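PDB 4CU9: beta-galactosidase from Streptococcus pneumoniae, which removes terminal beta-galactose from glycans by hydrolysis and is represented here by a carbohydrate-binding module that probably attaches the enzyme to sugars. Local coordinates for residues A[48-56]-A[165-176]. Residues are numbered along the deposited sequence; the frame is centred on the assembly and turned at random.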
loop_
_atom_site.group_PDB
_atom_site.type_symbol
_atom_site.label_atom_id
_atom_site.label_comp_id
_atom_site.label_asym_id
_atom_site.label_seq_id
_atom_site.Cartn_x
_atom_site.Cartn_y
_atom_site.Cartn_z
ATOM N N ARG A 48 6.333 10.183 -4.347
ATOM C CA ARG A 48 5.112 9.536 -3.879
ATOM C C ARG A 48 4.705 8.376 -4.782
ATOM O O ARG A 48 5.141 8.276 -5.928
ATOM C CB ARG A 48 3.989 10.554 -3.795
ATOM C CG ARG A 48 3.706 11.197 -5.133
ATOM C CD ARG A 48 3.133 12.563 -4.983
ATOM N NE ARG A 48 2.859 13.117 -6.310
ATOM C CZ ARG A 48 3.420 14.213 -6.817
ATOM N NH1 ARG A 48 4.283 14.934 -6.130
ATOM N NH2 ARG A 48 3.085 14.603 -8.027
ATOM N N TRP A 49 3.939 7.468 -4.207
ATOM C CA TRP A 49 3.193 6.504 -4.959
ATOM C C TRP A 49 1.802 7.081 -5.184
ATOM O O TRP A 49 1.194 7.662 -4.295
ATOM C CB TRP A 49 3.091 5.175 -4.202
ATOM C CG TRP A 49 2.066 4.290 -4.814
ATOM C CD1 TRP A 49 2.230 3.479 -5.890
ATOM C CD2 TRP A 49 0.717 4.184 -4.431
ATOM N NE1 TRP A 49 1.055 2.835 -6.179
ATOM C CE2 TRP A 49 0.105 3.257 -5.298
ATOM C CE3 TRP A 49 -0.047 4.750 -3.397
ATOM C CZ2 TRP A 49 -1.228 2.909 -5.187
ATOM C CZ3 TRP A 49 -1.359 4.405 -3.289
ATOM C CH2 TRP A 49 -1.952 3.503 -4.187
ATOM N N THR A 50 1.272 6.829 -6.370
ATOM C CA THR A 50 -0.066 7.192 -6.680
ATOM C C THR A 50 -0.595 6.188 -7.699
ATOM O O THR A 50 0.191 5.508 -8.389
ATOM C CB THR A 50 0.104 8.562 -7.362
ATOM O OG1 THR A 50 0.078 9.658 -6.424
ATOM C CG2 THR A 50 -0.632 8.726 -8.537
ATOM N N ASN A 51 -1.911 6.081 -7.790
ATOM C CA ASN A 51 -2.541 5.303 -8.906
ATOM C C ASN A 51 -3.348 6.228 -9.781
ATOM O O ASN A 51 -4.326 5.817 -10.398
ATOM C CB ASN A 51 -3.448 4.203 -8.364
ATOM C CG ASN A 51 -4.713 4.762 -7.747
ATOM O OD1 ASN A 51 -4.688 5.830 -7.112
ATOM N ND2 ASN A 51 -5.831 4.054 -7.929
ATOM N N TRP A 52 -2.924 7.491 -9.839
ATOM C CA TRP A 52 -3.576 8.504 -10.662
ATOM C C TRP A 52 -3.629 8.027 -12.134
ATOM O O TRP A 52 -2.692 7.419 -12.676
ATOM C CB TRP A 52 -2.815 9.853 -10.612
ATOM C CG TRP A 52 -3.549 10.952 -11.365
ATOM C CD1 TRP A 52 -4.557 11.716 -10.890
ATOM C CD2 TRP A 52 -3.346 11.345 -12.725
ATOM N NE1 TRP A 52 -5.020 12.568 -11.867
ATOM C CE2 TRP A 52 -4.279 12.363 -13.009
ATOM C CE3 TRP A 52 -2.466 10.929 -13.737
ATOM C CZ2 TRP A 52 -4.359 12.977 -14.258
ATOM C CZ3 TRP A 52 -2.549 11.533 -14.982
ATOM C CH2 TRP A 52 -3.494 12.551 -15.235
ATOM N N SER A 53 -4.749 8.341 -12.757
ATOM C CA SER A 53 -4.954 8.095 -14.152
ATOM C C SER A 53 -5.790 9.214 -14.746
ATOM O O SER A 53 -6.643 9.771 -14.077
ATOM C CB SER A 53 -5.664 6.751 -14.353
ATOM O OG SER A 53 -5.901 6.514 -15.739
ATOM N N PRO A 54 -5.554 9.542 -16.026
ATOM C CA PRO A 54 -6.471 10.481 -16.713
ATOM C C PRO A 54 -7.868 9.915 -16.955
ATOM O O PRO A 54 -8.824 10.666 -17.122
ATOM C CB PRO A 54 -5.781 10.734 -18.068
ATOM C CG PRO A 54 -4.823 9.614 -18.249
ATOM C CD PRO A 54 -4.444 9.111 -16.892
ATOM N N THR A 55 -7.973 8.601 -16.984
ATOM C CA THR A 55 -9.272 7.923 -17.074
ATOM C C THR A 55 -9.431 6.898 -15.966
ATOM O O THR A 55 -9.185 5.708 -16.206
ATOM C CB THR A 55 -9.383 7.221 -18.425
ATOM O OG1 THR A 55 -8.273 6.311 -18.584
ATOM C CG2 THR A 55 -9.367 8.251 -19.553
ATOM N N PRO A 56 -9.824 7.347 -14.742
ATOM C CA PRO A 56 -9.861 6.364 -13.632
ATOM C C PRO A 56 -10.974 5.360 -13.759
ATOM O O PRO A 56 -12.008 5.618 -14.383
ATOM C CB PRO A 56 -10.092 7.201 -12.372
ATOM C CG PRO A 56 -10.481 8.556 -12.824
ATOM C CD PRO A 56 -10.200 8.701 -14.297
ATOM N N MET A 165 -7.920 0.380 -0.224
ATOM C CA MET A 165 -8.402 1.757 -0.114
ATOM C C MET A 165 -9.371 2.115 -1.252
ATOM O O MET A 165 -9.426 1.455 -2.291
ATOM C CB MET A 165 -7.213 2.696 -0.142
ATOM C CG MET A 165 -6.214 2.499 1.005
ATOM S SD MET A 165 -4.655 3.452 0.811
ATOM C CE MET A 165 -3.801 2.544 -0.453
ATOM N N GLU A 166 -10.161 3.147 -1.012
ATOM C CA GLU A 166 -11.011 3.726 -2.037
ATOM C C GLU A 166 -10.670 5.167 -2.172
ATOM O O GLU A 166 -10.608 5.916 -1.172
ATOM C CB GLU A 166 -12.477 3.569 -1.687
ATOM C CG GLU A 166 -12.922 2.103 -1.715
ATOM C CD GLU A 166 -14.429 1.923 -1.517
ATOM O OE1 GLU A 166 -15.188 2.912 -1.566
ATOM O OE2 GLU A 166 -14.852 0.763 -1.318
ATOM N N ARG A 167 -10.412 5.571 -3.402
ATOM C CA ARG A 167 -10.275 6.989 -3.688
ATOM C C ARG A 167 -11.535 7.768 -3.377
ATOM O O ARG A 167 -12.661 7.229 -3.397
ATOM C CB ARG A 167 -9.871 7.237 -5.139
ATOM C CG ARG A 167 -10.941 6.893 -6.168
ATOM C CD ARG A 167 -10.495 7.287 -7.586
ATOM N NE ARG A 167 -11.454 6.775 -8.572
ATOM C CZ ARG A 167 -12.651 7.298 -8.780
ATOM N NH1 ARG A 167 -13.051 8.389 -8.105
ATOM N NH2 ARG A 167 -13.474 6.735 -9.669
ATOM N N LYS A 168 -11.352 9.059 -3.117
ATOM C CA LYS A 168 -12.506 9.960 -2.995
ATOM C C LYS A 168 -13.197 10.173 -4.343
ATOM O O LYS A 168 -12.551 10.193 -5.402
ATOM C CB LYS A 168 -12.103 11.318 -2.395
ATOM C CG LYS A 168 -11.508 11.207 -1.020
ATOM C CD LYS A 168 -11.104 12.561 -0.449
ATOM C CE LYS A 168 -10.613 12.397 0.990
ATOM N NZ LYS A 168 -10.150 13.668 1.582
ATOM N N ALA A 169 -14.506 10.410 -4.283
ATOM C CA ALA A 169 -15.323 10.584 -5.500
ATOM C C ALA A 169 -14.889 11.795 -6.333
ATOM O O ALA A 169 -15.006 11.770 -7.548
ATOM C CB ALA A 169 -16.797 10.669 -5.146
ATOM N N ASP A 170 -14.361 12.838 -5.705
ATOM C CA ASP A 170 -13.912 14.010 -6.442
ATOM C C ASP A 170 -12.393 13.983 -6.759
ATOM O O ASP A 170 -11.800 15.016 -7.064
ATOM C CB ASP A 170 -14.339 15.309 -5.709
ATOM C CG ASP A 170 -14.018 15.314 -4.192
ATOM O OD1 ASP A 170 -13.371 14.374 -3.666
ATOM O OD2 ASP A 170 -14.438 16.301 -3.509
ATOM N N LYS A 171 -11.773 12.798 -6.687
ATOM C CA LYS A 171 -10.372 12.626 -7.001
ATOM C C LYS A 171 -10.159 11.479 -7.994
ATOM O O LYS A 171 -11.031 10.619 -8.154
ATOM C CB LYS A 171 -9.611 12.338 -5.695
ATOM C CG LYS A 171 -9.654 13.484 -4.696
ATOM C CD LYS A 171 -8.650 14.535 -5.096
ATOM C CE LYS A 171 -8.761 15.798 -4.265
ATOM N NZ LYS A 171 -7.552 16.629 -4.552
ATOM N N SER A 172 -8.979 11.437 -8.609
ATOM C CA SER A 172 -8.651 10.432 -9.629
ATOM C C SER A 172 -7.691 9.353 -9.123
ATOM O O SER A 172 -7.254 8.482 -9.892
ATOM C CB SER A 172 -8.061 11.114 -10.859
ATOM O OG SER A 172 -9.050 11.858 -11.546
ATOM N N GLY A 173 -7.346 9.417 -7.835
ATOM C CA GLY A 173 -6.521 8.391 -7.248
ATOM C C GLY A 173 -6.183 8.670 -5.799
ATOM O O GLY A 173 -6.590 9.687 -5.207
ATOM N N VAL A 174 -5.462 7.724 -5.240
ATOM C CA VAL A 174 -4.894 7.842 -3.889
ATOM C C VAL A 174 -3.416 8.137 -4.035
ATOM O O VAL A 174 -2.747 7.642 -4.974
ATOM C CB VAL A 174 -5.124 6.542 -3.063
ATOM C CG1 VAL A 174 -4.536 6.629 -1.631
ATOM C CG2 VAL A 174 -6.600 6.216 -3.005
ATOM N N ALA A 175 -2.880 8.937 -3.109
ATOM C CA ALA A 175 -1.465 9.247 -3.090
ATOM C C ALA A 175 -0.846 9.065 -1.709
ATOM O O ALA A 175 -1.462 9.415 -0.680
ATOM C CB ALA A 175 -1.219 10.669 -3.594
ATOM N N MET A 176 0.335 8.456 -1.677
ATOM C CA MET A 176 1.038 8.195 -0.436
ATOM C C MET A 176 2.505 8.437 -0.547
ATOM O O MET A 176 3.145 8.128 -1.580
ATOM C CB MET A 176 0.863 6.739 0.073
ATOM C CG MET A 176 -0.546 6.257 0.238
ATOM S SD MET A 176 -0.680 4.627 1.027
ATOM C CE MET A 176 -0.220 4.974 2.690
HETATM O O HOH W 1 -6.855 6.293 -11.075
HETATM O O HOH W 2 -8.212 11.871 -14.122
#
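W49 and M176 form an antiparallel hydrogen-bonded pair: W49 N lies 2.8 Å from M176 O, and M176 N returns a nearly straight bond to W49 O (169° at the hydrogen). One residue on, T50 faces A175 in a non-hydrogen-bonded pair, T50 OG1 resting 3.3 Å from A175 CB. Past the short strand, N51 N reaches V174 O only weakly, and the side chain takes over the ladder: with CG set between its own N and carbonyl carbon (chi1 71°), OD1 swings across to accept V174 N at 2.8 Å, in the carbonyl plane. Through its W49 and T50 pairs, strand 49-50 adds to the beta-sandwich of this galactose-binding-like domain, joining strand 173-182, whose I177 and E178 help bind calcium. Apolar contacts gather round the W49 indole. M176 CG meets its edge at CE3, 4.0 Å away, while V174 CG1 and M165 CE each approach CZ3; V62 and A64 of strand 61-70 also touch this ring, and W49 NE1 donates a hydrogen bond to T24 OG1. Beyond the ladder, S172 CB packs against W52 NE1 at 3.5 Å, and P56 CG lies beside S172 OG, 3.8 Å away. Two waters link the loops, one donating to both N51 O and S172 O, the other joining S53 O to S172 OG.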